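Long-range contacts in Non-heme chloroperoxidase CPO-A1 (Streptomyces aureofaciens, PDB 1A8Q), which catalyses halide oxidation by peroxide without haem or other cofactor, is able to brominate, and may be the chlorinating enzyme of 7-chlorotetracycline biosynthesis: residues L100-G105 against D207-F211; G161-R167 against D222-V226; I2-R6 against D74-L79; F140-K144 against V196-Y201; G8-F12 against R55-T61. All coordinates share one frame; numbering follows the deposited sequence.

Contact 1 of 5, residues L100-G105 against D207-F211; sequences LARYVG and DLKKF
F211 lays its ring against L100, A101 and V104, and this apolar half is the tightly packed part of the contact between helix 96-107 and the turn that follows helix 205-208. V104 stands across the ring: its CG2 lies over one face, toward the rim, while CG1 is 3.8 Å from F211 CD1. CA of A101 comes in at the ring edge. The extended chain of L100, with CG trans to the backbone N (chi1 -163°), brings CD2 to within 3.7 Å of F211 CZ; the same leucine rests on A115 and L117 of strand 112-118. L208 adds a looser touch, CD2 to A101 CB at 4.3 Å.

Toward solvent the packing gives way to polar and flexible groups. G105 has no side chain, and D207 OD1 can approach its CA to 3.4 Å, while the exposed K210 merely skirts this glycine. R102 holds D207 side-on, both nitrogens converging on one oxygen: NE to OD2 is 2.8 Å and nearly straight (166°), NH2 to OD2 is 3.2 Å and more bent. Because NH1 of R102 also pairs with D70, one guanidinium ties two carboxylates together, which probably helps keep all three groups charged.

Contact 2 of 5, residues G161-R167 against D222-V226; sequences GFFSANR and DDQVV
With CG of N166 wedged between its own backbone N and carbonyl carbon (chi1 37°), and the chain of R167 folded at chi2 (-64°), two neighbouring side chains turn back to meet Q224 and D222. They belong to the segment that leaves helix 137-162 through a Schellman motif, with S164 at positive phi as its C-prime residue. Opposite lies the loop after strand 215-220 that carries D223, the acid of the alpha/beta-hydrolase catalytic triad.

N166 and Q224 approach head-on and pair their amides almost in one plane (9° apart). NE2 of Q224 donates to N166 OD1 at 2.9 Å, and ND2 of N166 returns a bond to Q224 OE1 at 3.2 Å; each acceptor oxygen is met in its carbonyl plane, on a lone pair, fixing both amide flips. R167 meets D222 side-on, one nitrogen to each oxygen: NE reaches OD2 at 3.0 Å and NH2 reaches OD1 at 2.9 Å, both on the syn side but well out of the carboxylate plane.

Deeper in, the hydroxyl of S164 donates to D222 O at 2.8 Å. A water that donates to S164 OG and accepts from Q224 N links the two segments. F162 carries the contact toward the active site, its ring meeting that of H252 edge-to-face. D223 gives OD2 to H252 ND1, while its OD1 accepts from V225 N at 2.9 Å in an Asx turn and from V226 N, three residues on, at 2.8 Å, completing an Asx motif.

Contact 3 of 5, residues I2-R6 against D74-L79; sequences ICTTR and DDLNDL
C3 is the first residue of strand 2-4 to touch helix 69-82. Its SG, trans to the backbone N (chi1 168°), lies 3.8 Å from CA of L79, and its CB meets L79 CD1 at the same separation, a small apolar patch against the edge strand.

Two residues on, T5 faces the helix again. Its CG2 rests near D75 and its CB lies 3.3 Å from D78 OD2, while the hydroxyl works through water: OG1 donates to a solvent molecule that in turn donates to D75 OD1. T5 OG1 also accepts from the backbone N of D7 and of V9, shaping the turn after the strand.

R6 makes all the direct hydrogen bonds between the two segments. Its backbone N donates to D78 OD2 at 2.9 Å. Its side chain starts between the backbone N and the carbonyl carbon (chi1 67°), runs extended to NE, and there turns so that NH1 reaches the same oxygen at 2.8 Å; the two donors come from opposite faces of the carboxylate. NH1 also reaches D75 OD1 at 2.8 Å, on the anti lone pair, and NH2 meets that atom at 3.0 Å from above the plane. CB of D74 sits 3.3 Å above the guanidinium plane, over its centre. The carboxylate of D74 turns elsewhere, to H107 and R106 of helix 96-107.

Strand 2-4, an edge strand of the sheet, pairs with strand 10-16 through C3 and I11, while helix 69-82, packed on it, carries L76 against helix 96-107 and L79 against strands 10-16 and 48-52.

Contact 4 of 5, residues F140-K144 against V196-Y201; sequences FDALK and VDAFGY
F140 is the main bump of this contact: its ring enters a hollow formed by V196, F199, G200 and Y201 on the facing helix, a knob set into a hole. The floor of the hollow is the bare backbone of G200, whose CA lies over one face of the ring, 3.8 Å from its centroid, in a CH-pi contact. CG1 of V196 pushes against F140 CB at 3.9 Å; F199 comes to 3.9 Å between its CE1 and CE1 of F140; and Y201 runs antiparallel alongside, its ring inclined by 57° to that of F140.

One turn further on, L143 fills a shallower place, its CB 4.2 Å from V196 CG2 and its CD1 at the edge of the F199 ring. V196 is itself a bump, fitting against the aliphatic chain of K144, whose CG is 3.7 Å from V196 CB. The lysine then bends at chi3 (-84°) so that NZ reaches D197 OD1 at 2.7 Å, on the syn lone pair; D197 gives its other oxygen to R194. A water held by D141, K144 and Y201 closes this polar rim, and the tyrosine hydroxyl also pairs with D137.

The helices run antiparallel, their short segments at 163°. Both belong to the helical insertion after strand 112-118 that forms the cap of alpha/beta hydrolases, and the side chain of F199 is about 6 Å from that of the catalytic S94, consistent with this packing lying behind the active-site pocket.

Contact 5 of 5, residues G8-F12 against R55-T61; sequences GVEIF and RGHGHST
E10 and T61 bind each other twice: T61 OG1 accepts from E10 N at 2.8 Å, and T61 N donates to E10 O at 2.9 Å. This joins the start of strand 10-16 in the alpha/beta-hydrolase sheet to the loop after strand 48-52, which folds through a type II' turn from H57 to S60.

Alongside, S60 OG takes the hydrogen of F12 N at 2.9 Å. H59 projects from the same turn onto F12: its CB sits over one ring face, 4.0 Å from the centroid, and the imidazole presents its edge to that face with the planes 64° apart. F12 has its CG opposite the backbone N (chi1 -178°), placing the ring beside the histidine. At the other end of the segment V9 packs CG1 against T61 and CG2 against the guanidinium of R55.

A second shell sets these groups. S60 OG also bonds to D53 O, and D53 OD2 receives H59 N. R55 is fixed by D75 through NH1 and by D65 O through NH2. H57 ND1 donates to R55 O at 2.8 Å, just ahead of the turn. At the outer rim one water joins E10 OE1 to T61 OG1, 2.7 Å from each.

Contacts 3 and 5 are neighbours, about 10 Å between centres, and build one corner of the sheet: strands 2-4 and 10-16 pair there, and D75 of contact 3 meets R55 of contact 5. Contact 3 relies on a charged network, contact 5 on backbone and hydroxyl bonds. Contact 1 touches contact 3 through Y103, packed on L76 and N77, yet packs one phenylalanine ring among aliphatic side chains, with a salt bridge at its side. Contacts 2 and 4 share helix 137-162: contact 4 is mostly apolar knob packing in the cap, whereas contact 2, at the helix end, is mainly polar and alone includes a triad residue. All five are partly buried.

Contact 1 of 5, residues L100-G105 against D207-F211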
# COMPACT_ATOMS: atom_id res chain seq x y z
N LEU A 100 5.67 -0.76 5.23
CA LEU A 100 6.92 -1.37 4.71
C LEU A 100 8.13 -0.56 5.25
O LEU A 100 8.97 -1.18 5.88
CB LEU A 100 6.90 -1.31 3.19
CG LEU A 100 7.90 -2.24 2.47
CD1 LEU A 100 7.58 -2.27 0.96
CD2 LEU A 100 9.31 -1.70 2.61
N ALA A 101 8.04 0.74 5.12
CA ALA A 101 9.18 1.57 5.62
C ALA A 101 9.38 1.43 7.10
O ALA A 101 10.51 1.28 7.62
CB ALA A 101 8.88 3.00 5.21
N ARG A 102 8.31 1.47 7.90
CA ARG A 102 8.47 1.38 9.35
C ARG A 102 8.87 -0.01 9.78
O ARG A 102 9.58 -0.17 10.76
CB ARG A 102 7.19 1.92 10.05
CG ARG A 102 7.29 1.85 11.57
CD ARG A 102 8.38 2.77 12.14
NE ARG A 102 8.40 4.05 11.48
CZ ARG A 102 7.64 5.09 11.83
NH1 ARG A 102 6.81 4.97 12.85
NH2 ARG A 102 7.76 6.22 11.13
N TYR A 103 8.49 -1.09 9.04
CA TYR A 103 9.01 -2.41 9.30
C TYR A 103 10.55 -2.43 9.13
O TYR A 103 11.20 -2.98 10.02
CB TYR A 103 8.34 -3.44 8.32
CG TYR A 103 8.95 -4.82 8.55
CD1 TYR A 103 8.58 -5.69 9.54
CD2 TYR A 103 9.98 -5.19 7.67
CE1 TYR A 103 9.21 -6.93 9.69
CE2 TYR A 103 10.62 -6.40 7.81
CZ TYR A 103 10.24 -7.25 8.81
OH TYR A 103 10.89 -8.46 8.92
N VAL A 104 11.05 -1.82 8.07
CA VAL A 104 12.52 -1.79 7.91
C VAL A 104 13.15 -1.01 9.08
O VAL A 104 14.16 -1.43 9.70
CB VAL A 104 12.88 -1.20 6.55
CG1 VAL A 104 14.38 -0.86 6.43
CG2 VAL A 104 12.54 -2.23 5.46
N GLY A 105 12.54 0.10 9.43
CA GLY A 105 13.09 0.97 10.48
C GLY A 105 13.12 0.26 11.82
O GLY A 105 14.05 0.46 12.61
N ASP A 207 13.47 6.30 8.14
CA ASP A 207 13.37 4.87 7.87
C ASP A 207 13.91 4.52 6.48
O ASP A 207 14.54 3.46 6.33
CB ASP A 207 11.88 4.44 7.91
CG ASP A 207 11.27 4.47 9.30
OD1 ASP A 207 11.95 4.17 10.31
OD2 ASP A 207 10.08 4.79 9.37
N LEU A 208 13.66 5.35 5.50
CA LEU A 208 14.09 5.13 4.12
C LEU A 208 15.63 5.07 4.03
O LEU A 208 16.15 4.31 3.23
CB LEU A 208 13.62 6.18 3.13
CG LEU A 208 12.09 6.37 2.95
CD1 LEU A 208 11.79 7.49 1.99
CD2 LEU A 208 11.49 5.05 2.46
N LYS A 209 16.30 5.86 4.86
CA LYS A 209 17.78 5.84 4.83
C LYS A 209 18.35 4.54 5.37
O LYS A 209 19.55 4.22 5.19
CB LYS A 209 18.28 7.05 5.64
CG LYS A 209 18.02 8.43 5.06
CD LYS A 209 18.45 9.48 6.09
CE LYS A 209 18.27 10.90 5.60
NZ LYS A 209 18.74 11.87 6.67
N LYS A 210 17.59 3.71 6.07
CA LYS A 210 18.00 2.43 6.58
C LYS A 210 17.82 1.29 5.58
O LYS A 210 18.23 0.17 5.90
CB LYS A 210 17.27 2.09 7.88
CG LYS A 210 17.58 3.17 8.93
CD LYS A 210 17.03 2.77 10.29
CE LYS A 210 17.94 3.37 11.38
NZ LYS A 210 19.17 2.52 11.51
N PHE A 211 17.26 1.56 4.42
CA PHE A 211 17.09 0.51 3.41
C PHE A 211 18.48 0.11 2.91
O PHE A 211 19.31 1.01 2.72
CB PHE A 211 16.25 1.01 2.26
CG PHE A 211 14.73 0.93 2.43
CD1 PHE A 211 14.14 1.50 3.52
CD2 PHE A 211 13.97 0.36 1.43
CE1 PHE A 211 12.74 1.45 3.68
CE2 PHE A 211 12.58 0.30 1.57
CZ PHE A 211 11.98 0.85 2.69

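Contact 2 of 5, residues G161-R167 against D222-V226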
# COMPACT_ATOMS: atom_id res chain seq x y z
N GLY A 161 -11.58 9.73 -7.93
CA GLY A 161 -10.20 10.24 -7.86
C GLY A 161 -9.19 9.10 -7.78
O GLY A 161 -8.06 9.22 -8.28
N PHE A 162 -9.52 8.04 -7.04
CA PHE A 162 -8.56 6.95 -6.82
C PHE A 162 -8.11 6.37 -8.16
O PHE A 162 -6.95 6.00 -8.33
CB PHE A 162 -9.26 5.88 -5.98
CG PHE A 162 -8.38 4.84 -5.37
CD1 PHE A 162 -8.11 3.68 -6.07
CD2 PHE A 162 -7.92 5.01 -4.07
CE1 PHE A 162 -7.31 2.68 -5.49
CE2 PHE A 162 -7.17 4.01 -3.48
CZ PHE A 162 -6.87 2.88 -4.22
N PHE A 163 -9.02 6.26 -9.12
CA PHE A 163 -8.71 5.66 -10.42
C PHE A 163 -8.57 6.69 -11.52
O PHE A 163 -8.42 6.29 -12.69
CB PHE A 163 -9.88 4.72 -10.85
CG PHE A 163 -10.02 3.51 -9.99
CD1 PHE A 163 -9.05 2.54 -9.89
CD2 PHE A 163 -11.19 3.34 -9.21
CE1 PHE A 163 -9.16 1.42 -9.09
CE2 PHE A 163 -11.32 2.22 -8.41
CZ PHE A 163 -10.33 1.26 -8.34
N SER A 164 -8.53 7.99 -11.19
CA SER A 164 -8.47 9.04 -12.21
C SER A 164 -9.52 8.79 -13.27
O SER A 164 -9.34 8.97 -14.48
CB SER A 164 -7.08 9.12 -12.89
OG SER A 164 -6.14 9.50 -11.89
N ALA A 165 -10.76 8.51 -12.81
CA ALA A 165 -11.82 8.13 -13.73
C ALA A 165 -12.46 9.34 -14.39
O ALA A 165 -13.43 9.21 -15.17
CB ALA A 165 -12.84 7.31 -12.93
N ASN A 166 -11.98 10.53 -14.08
CA ASN A 166 -12.41 11.75 -14.74
C ASN A 166 -11.68 11.97 -16.06
O ASN A 166 -12.05 12.89 -16.80
CB ASN A 166 -12.19 12.95 -13.81
CG ASN A 166 -10.93 12.83 -12.98
OD1 ASN A 166 -9.84 12.51 -13.44
ND2 ASN A 166 -11.08 13.10 -11.68
N ARG A 167 -10.67 11.17 -16.38
CA ARG A 167 -9.97 11.38 -17.65
C ARG A 167 -10.69 10.74 -18.81
O ARG A 167 -10.98 9.55 -18.75
CB ARG A 167 -8.54 10.84 -17.56
CG ARG A 167 -7.81 11.37 -16.34
CD ARG A 167 -7.66 12.88 -16.48
NE ARG A 167 -6.58 13.35 -15.61
CZ ARG A 167 -6.43 14.64 -15.33
NH1 ARG A 167 -7.29 15.53 -15.81
NH2 ARG A 167 -5.40 15.03 -14.59
N ASP A 222 -0.33 10.66 -12.99
CA ASP A 222 -1.65 11.24 -12.84
C ASP A 222 -2.30 10.72 -11.54
O ASP A 222 -3.51 10.44 -11.48
CB ASP A 222 -2.55 10.95 -14.04
CG ASP A 222 -3.82 11.77 -14.01
OD1 ASP A 222 -3.80 12.92 -13.52
OD2 ASP A 222 -4.89 11.25 -14.39
N ASP A 223 -1.45 10.55 -10.53
CA ASP A 223 -1.95 10.07 -9.22
C ASP A 223 -2.56 11.26 -8.49
O ASP A 223 -1.90 12.20 -8.03
CB ASP A 223 -0.81 9.39 -8.48
CG ASP A 223 -1.26 8.63 -7.26
OD1 ASP A 223 -2.21 9.13 -6.61
OD2 ASP A 223 -0.65 7.59 -6.96
N GLN A 224 -3.88 11.17 -8.34
CA GLN A 224 -4.65 12.27 -7.72
C GLN A 224 -4.80 12.08 -6.24
O GLN A 224 -5.54 12.85 -5.57
CB GLN A 224 -6.02 12.32 -8.42
CG GLN A 224 -5.99 12.66 -9.89
CD GLN A 224 -7.33 12.64 -10.60
OE1 GLN A 224 -8.37 12.80 -9.95
NE2 GLN A 224 -7.33 12.46 -11.91
N VAL A 225 -4.16 11.08 -5.65
CA VAL A 225 -4.27 10.78 -4.22
C VAL A 225 -2.92 11.01 -3.54
O VAL A 225 -2.84 11.66 -2.48
CB VAL A 225 -4.72 9.33 -3.99
CG1 VAL A 225 -4.86 8.96 -2.51
CG2 VAL A 225 -6.08 9.06 -4.67
N VAL A 226 -1.85 10.46 -4.12
CA VAL A 226 -0.49 10.53 -3.58
C VAL A 226 0.38 11.19 -4.64
O VAL A 226 0.73 10.58 -5.63
CB VAL A 226 0.00 9.14 -3.19
CG1 VAL A 226 1.44 9.16 -2.66
CG2 VAL A 226 -0.91 8.51 -2.11
O HOH W 1 -5.48 8.89 -9.29

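Contact 3 of 5, residues I2-R6 against D74-L79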
# COMPACT_ATOMS: atom_id res chain seq x y z
N ILE A 2 -5.36 -17.42 9.36
CA ILE A 2 -5.28 -16.38 10.39
C ILE A 2 -3.93 -16.45 11.09
O ILE A 2 -3.49 -17.55 11.47
CB ILE A 2 -6.38 -16.58 11.48
CG1 ILE A 2 -7.77 -16.47 10.87
CG2 ILE A 2 -6.24 -15.61 12.64
CD1 ILE A 2 -8.20 -15.10 10.43
N CYS A 3 -3.33 -15.29 11.29
CA CYS A 3 -2.13 -15.19 12.12
C CYS A 3 -2.55 -14.44 13.39
O CYS A 3 -3.19 -13.39 13.26
CB CYS A 3 -1.07 -14.36 11.38
SG CYS A 3 0.32 -13.89 12.46
N THR A 4 -2.26 -14.99 14.56
CA THR A 4 -2.64 -14.26 15.78
C THR A 4 -1.43 -13.45 16.25
O THR A 4 -0.34 -14.02 16.40
CB THR A 4 -3.12 -15.24 16.86
OG1 THR A 4 -4.25 -15.98 16.36
CG2 THR A 4 -3.53 -14.51 18.12
N THR A 5 -1.64 -12.15 16.44
CA THR A 5 -0.50 -11.29 16.77
C THR A 5 -0.16 -11.45 18.25
O THR A 5 -0.90 -12.03 19.04
CB THR A 5 -0.73 -9.81 16.48
OG1 THR A 5 -1.72 -9.32 17.41
CG2 THR A 5 -1.22 -9.59 15.06
N ARG A 6 0.92 -10.74 18.62
CA ARG A 6 1.35 -10.70 20.01
C ARG A 6 0.30 -10.13 20.94
O ARG A 6 0.32 -10.39 22.16
CB ARG A 6 2.57 -9.76 20.02
CG ARG A 6 2.14 -8.33 19.69
CD ARG A 6 3.25 -7.50 19.04
NE ARG A 6 2.72 -6.21 18.60
CZ ARG A 6 2.01 -6.05 17.49
NH1 ARG A 6 1.83 -7.09 16.69
NH2 ARG A 6 1.51 -4.88 17.16
N ASP A 74 4.61 -4.01 13.38
CA ASP A 74 4.80 -5.09 14.31
C ASP A 74 3.84 -6.24 13.95
O ASP A 74 4.16 -7.40 14.18
CB ASP A 74 4.64 -4.71 15.79
CG ASP A 74 5.73 -3.76 16.27
OD1 ASP A 74 6.71 -3.52 15.57
OD2 ASP A 74 5.56 -3.19 17.39
N ASP A 75 2.63 -5.88 13.50
CA ASP A 75 1.72 -6.93 13.03
C ASP A 75 2.35 -7.63 11.82
O ASP A 75 2.30 -8.87 11.80
CB ASP A 75 0.37 -6.34 12.63
CG ASP A 75 -0.47 -5.88 13.83
OD1 ASP A 75 -0.16 -6.12 14.99
OD2 ASP A 75 -1.52 -5.25 13.53
N LEU A 76 2.96 -6.90 10.91
CA LEU A 76 3.65 -7.50 9.76
C LEU A 76 4.80 -8.37 10.26
O LEU A 76 4.96 -9.53 9.83
CB LEU A 76 4.10 -6.40 8.80
CG LEU A 76 4.97 -6.87 7.61
CD1 LEU A 76 4.12 -7.77 6.72
CD2 LEU A 76 5.51 -5.69 6.82
N ASN A 77 5.54 -7.89 11.27
CA ASN A 77 6.62 -8.71 11.85
C ASN A 77 6.10 -10.02 12.41
O ASN A 77 6.72 -11.09 12.26
CB ASN A 77 7.39 -7.93 12.93
CG ASN A 77 8.47 -8.78 13.58
OD1 ASN A 77 8.45 -9.09 14.77
ND2 ASN A 77 9.41 -9.19 12.77
N ASP A 78 4.93 -9.99 13.08
CA ASP A 78 4.37 -11.22 13.64
C ASP A 78 4.02 -12.21 12.53
O ASP A 78 4.25 -13.40 12.73
CB ASP A 78 3.12 -10.95 14.50
CG ASP A 78 3.44 -10.33 15.85
OD1 ASP A 78 4.62 -10.40 16.31
OD2 ASP A 78 2.52 -9.76 16.46
N LEU A 79 3.51 -11.74 11.40
CA LEU A 79 3.14 -12.62 10.30
C LEU A 79 4.39 -13.25 9.67
O LEU A 79 4.44 -14.45 9.45
CB LEU A 79 2.38 -11.80 9.24
CG LEU A 79 1.99 -12.56 7.96
CD1 LEU A 79 0.87 -13.54 8.23
CD2 LEU A 79 1.58 -11.56 6.89
O HOH W 2 -1.59 -6.64 17.35

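Contact 4 of 5, residues F140-K144 against V196-Y201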
# COMPACT_ATOMS: atom_id res chain seq x y z
N PHE A 140 -6.77 16.37 3.91
CA PHE A 140 -6.89 15.30 4.92
C PHE A 140 -8.12 15.56 5.77
O PHE A 140 -8.87 14.64 6.14
CB PHE A 140 -5.63 15.25 5.78
CG PHE A 140 -4.45 14.92 4.89
CD1 PHE A 140 -4.41 13.77 4.14
CD2 PHE A 140 -3.36 15.75 4.84
CE1 PHE A 140 -3.34 13.45 3.33
CE2 PHE A 140 -2.27 15.44 4.04
CZ PHE A 140 -2.24 14.29 3.30
N ASP A 141 -8.35 16.85 6.08
CA ASP A 141 -9.59 17.15 6.84
C ASP A 141 -10.80 16.65 6.08
O ASP A 141 -11.75 16.12 6.71
CB ASP A 141 -9.73 18.65 7.07
CG ASP A 141 -8.71 19.24 8.02
OD1 ASP A 141 -8.11 18.50 8.82
OD2 ASP A 141 -8.50 20.48 7.95
N ALA A 142 -10.88 16.91 4.78
CA ALA A 142 -11.99 16.53 3.93
C ALA A 142 -12.13 15.01 3.86
O ALA A 142 -13.27 14.51 3.87
CB ALA A 142 -11.89 17.05 2.49
N LEU A 143 -11.02 14.27 3.78
CA LEU A 143 -11.18 12.80 3.80
C LEU A 143 -11.81 12.32 5.09
O LEU A 143 -12.69 11.44 5.07
CB LEU A 143 -9.83 12.10 3.64
CG LEU A 143 -9.15 12.46 2.31
CD1 LEU A 143 -7.75 11.80 2.31
CD2 LEU A 143 -9.92 11.91 1.10
N LYS A 144 -11.36 12.86 6.24
CA LYS A 144 -11.90 12.39 7.50
C LYS A 144 -13.36 12.80 7.64
O LYS A 144 -14.17 11.98 8.12
CB LYS A 144 -11.12 12.95 8.70
CG LYS A 144 -9.71 12.37 8.78
CD LYS A 144 -8.98 12.99 9.98
CE LYS A 144 -8.38 14.33 9.55
NZ LYS A 144 -7.57 14.85 10.70
N VAL A 196 -6.07 8.14 8.03
CA VAL A 196 -5.80 9.41 7.38
C VAL A 196 -4.77 10.21 8.18
O VAL A 196 -3.80 10.74 7.61
CB VAL A 196 -7.07 10.25 7.21
CG1 VAL A 196 -6.75 11.56 6.49
CG2 VAL A 196 -8.06 9.42 6.37
N ASP A 197 -4.98 10.33 9.48
CA ASP A 197 -4.04 11.03 10.35
C ASP A 197 -2.66 10.38 10.23
O ASP A 197 -1.64 11.07 10.20
CB ASP A 197 -4.44 11.00 11.82
CG ASP A 197 -5.58 11.95 12.15
OD1 ASP A 197 -5.84 12.89 11.42
OD2 ASP A 197 -6.25 11.74 13.19
N ALA A 198 -2.64 9.04 10.24
CA ALA A 198 -1.33 8.40 10.16
C ALA A 198 -0.71 8.65 8.79
O ALA A 198 0.51 8.93 8.78
CB ALA A 198 -1.45 6.90 10.42
N PHE A 199 -1.42 8.43 7.68
CA PHE A 199 -0.69 8.51 6.40
C PHE A 199 -0.42 9.93 5.96
O PHE A 199 0.52 10.14 5.19
CB PHE A 199 -1.38 7.69 5.32
CG PHE A 199 -2.69 8.12 4.74
CD1 PHE A 199 -2.88 9.30 4.05
CD2 PHE A 199 -3.76 7.21 4.78
CE1 PHE A 199 -4.07 9.62 3.43
CE2 PHE A 199 -4.96 7.55 4.20
CZ PHE A 199 -5.14 8.72 3.52
N GLY A 200 -1.20 10.90 6.46
CA GLY A 200 -1.04 12.27 6.00
C GLY A 200 0.22 12.88 6.65
O GLY A 200 0.82 13.75 6.01
N TYR A 201 0.48 12.51 7.89
CA TYR A 201 1.42 13.32 8.69
C TYR A 201 2.68 12.61 9.10
O TYR A 201 3.60 13.26 9.65
CB TYR A 201 0.64 13.82 9.94
CG TYR A 201 -0.45 14.80 9.53
CD1 TYR A 201 -0.23 16.16 9.40
CD2 TYR A 201 -1.74 14.32 9.24
CE1 TYR A 201 -1.21 17.04 8.98
CE2 TYR A 201 -2.72 15.19 8.81
CZ TYR A 201 -2.48 16.54 8.73
OH TYR A 201 -3.50 17.36 8.28
O HOH W 3 -6.24 16.71 9.19

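Contact 5 of 5, residues G8-F12 against R55-T61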
# COMPACT_ATOMS: atom_id res chain seq x y z
N GLY A 8 -3.06 -10.60 20.44
CA GLY A 8 -4.28 -11.39 20.36
C GLY A 8 -5.17 -10.95 19.20
O GLY A 8 -6.31 -11.43 19.10
N VAL A 9 -4.64 -10.14 18.30
CA VAL A 9 -5.44 -9.67 17.16
C VAL A 9 -5.39 -10.74 16.07
O VAL A 9 -4.33 -11.34 15.92
CB VAL A 9 -4.90 -8.33 16.66
CG1 VAL A 9 -5.50 -7.89 15.34
CG2 VAL A 9 -5.27 -7.27 17.72
N GLU A 10 -6.48 -10.96 15.35
CA GLU A 10 -6.41 -11.98 14.29
C GLU A 10 -6.20 -11.29 12.95
O GLU A 10 -7.04 -10.50 12.49
CB GLU A 10 -7.72 -12.78 14.29
CG GLU A 10 -7.82 -13.65 15.54
CD GLU A 10 -9.07 -14.51 15.53
OE1 GLU A 10 -10.15 -14.00 15.20
OE2 GLU A 10 -8.93 -15.71 15.83
N ILE A 11 -5.07 -11.59 12.29
CA ILE A 11 -4.80 -10.98 10.99
C ILE A 11 -5.11 -12.03 9.92
O ILE A 11 -4.50 -13.11 9.94
CB ILE A 11 -3.32 -10.57 10.91
CG1 ILE A 11 -3.04 -9.38 11.87
CG2 ILE A 11 -2.89 -10.13 9.50
CD1 ILE A 11 -3.83 -8.13 11.60
N PHE A 12 -6.06 -11.70 9.06
CA PHE A 12 -6.44 -12.67 8.02
C PHE A 12 -5.46 -12.57 6.87
O PHE A 12 -5.08 -11.45 6.52
CB PHE A 12 -7.85 -12.30 7.48
CG PHE A 12 -8.33 -13.29 6.43
CD1 PHE A 12 -8.94 -14.48 6.83
CD2 PHE A 12 -8.18 -13.00 5.10
CE1 PHE A 12 -9.39 -15.36 5.85
CE2 PHE A 12 -8.61 -13.91 4.12
CZ PHE A 12 -9.21 -15.08 4.52
N ARG A 55 -5.07 -4.78 10.32
CA ARG A 55 -6.03 -4.78 11.44
C ARG A 55 -7.16 -3.84 11.10
O ARG A 55 -7.04 -2.77 10.54
CB ARG A 55 -5.33 -4.35 12.74
CG ARG A 55 -4.82 -2.91 12.64
CD ARG A 55 -3.75 -2.66 13.70
NE ARG A 55 -4.23 -2.72 15.06
CZ ARG A 55 -3.91 -3.60 16.01
NH1 ARG A 55 -3.11 -4.63 15.92
NH2 ARG A 55 -4.48 -3.43 17.21
N GLY A 56 -8.43 -4.29 11.44
CA GLY A 56 -9.55 -3.41 11.12
C GLY A 56 -9.96 -3.30 9.66
O GLY A 56 -10.77 -2.45 9.31
N HIS A 57 -9.46 -4.18 8.77
CA HIS A 57 -9.79 -4.15 7.36
C HIS A 57 -10.11 -5.62 6.97
O HIS A 57 -9.62 -6.54 7.63
CB HIS A 57 -8.59 -3.67 6.51
CG HIS A 57 -8.15 -2.24 6.75
ND1 HIS A 57 -7.60 -1.79 7.94
CD2 HIS A 57 -8.19 -1.18 5.91
CE1 HIS A 57 -7.35 -0.50 7.85
NE2 HIS A 57 -7.72 -0.10 6.63
N GLY A 58 -10.87 -5.73 5.91
CA GLY A 58 -11.14 -7.08 5.35
C GLY A 58 -11.70 -8.01 6.40
O GLY A 58 -12.73 -7.69 7.02
N HIS A 59 -11.07 -9.16 6.60
CA HIS A 59 -11.51 -10.16 7.55
C HIS A 59 -10.63 -10.21 8.79
O HIS A 59 -10.74 -11.17 9.57
CB HIS A 59 -11.46 -11.58 6.93
CG HIS A 59 -12.52 -11.77 5.89
ND1 HIS A 59 -13.86 -11.75 6.12
CD2 HIS A 59 -12.34 -12.04 4.57
CE1 HIS A 59 -14.52 -11.94 4.98
NE2 HIS A 59 -13.60 -12.13 4.05
N SER A 60 -9.80 -9.17 8.99
CA SER A 60 -9.03 -9.18 10.24
C SER A 60 -9.88 -8.62 11.40
O SER A 60 -10.94 -8.05 11.15
CB SER A 60 -7.79 -8.26 10.12
OG SER A 60 -6.89 -8.91 9.22
N THR A 61 -9.42 -8.80 12.63
CA THR A 61 -10.27 -8.29 13.76
C THR A 61 -10.65 -6.86 13.58
O THR A 61 -9.83 -5.98 13.31
CB THR A 61 -9.49 -8.47 15.07
OG1 THR A 61 -9.03 -9.80 15.22
CG2 THR A 61 -10.36 -8.14 16.30
O HOH W 4 -10.75 -11.58 16.23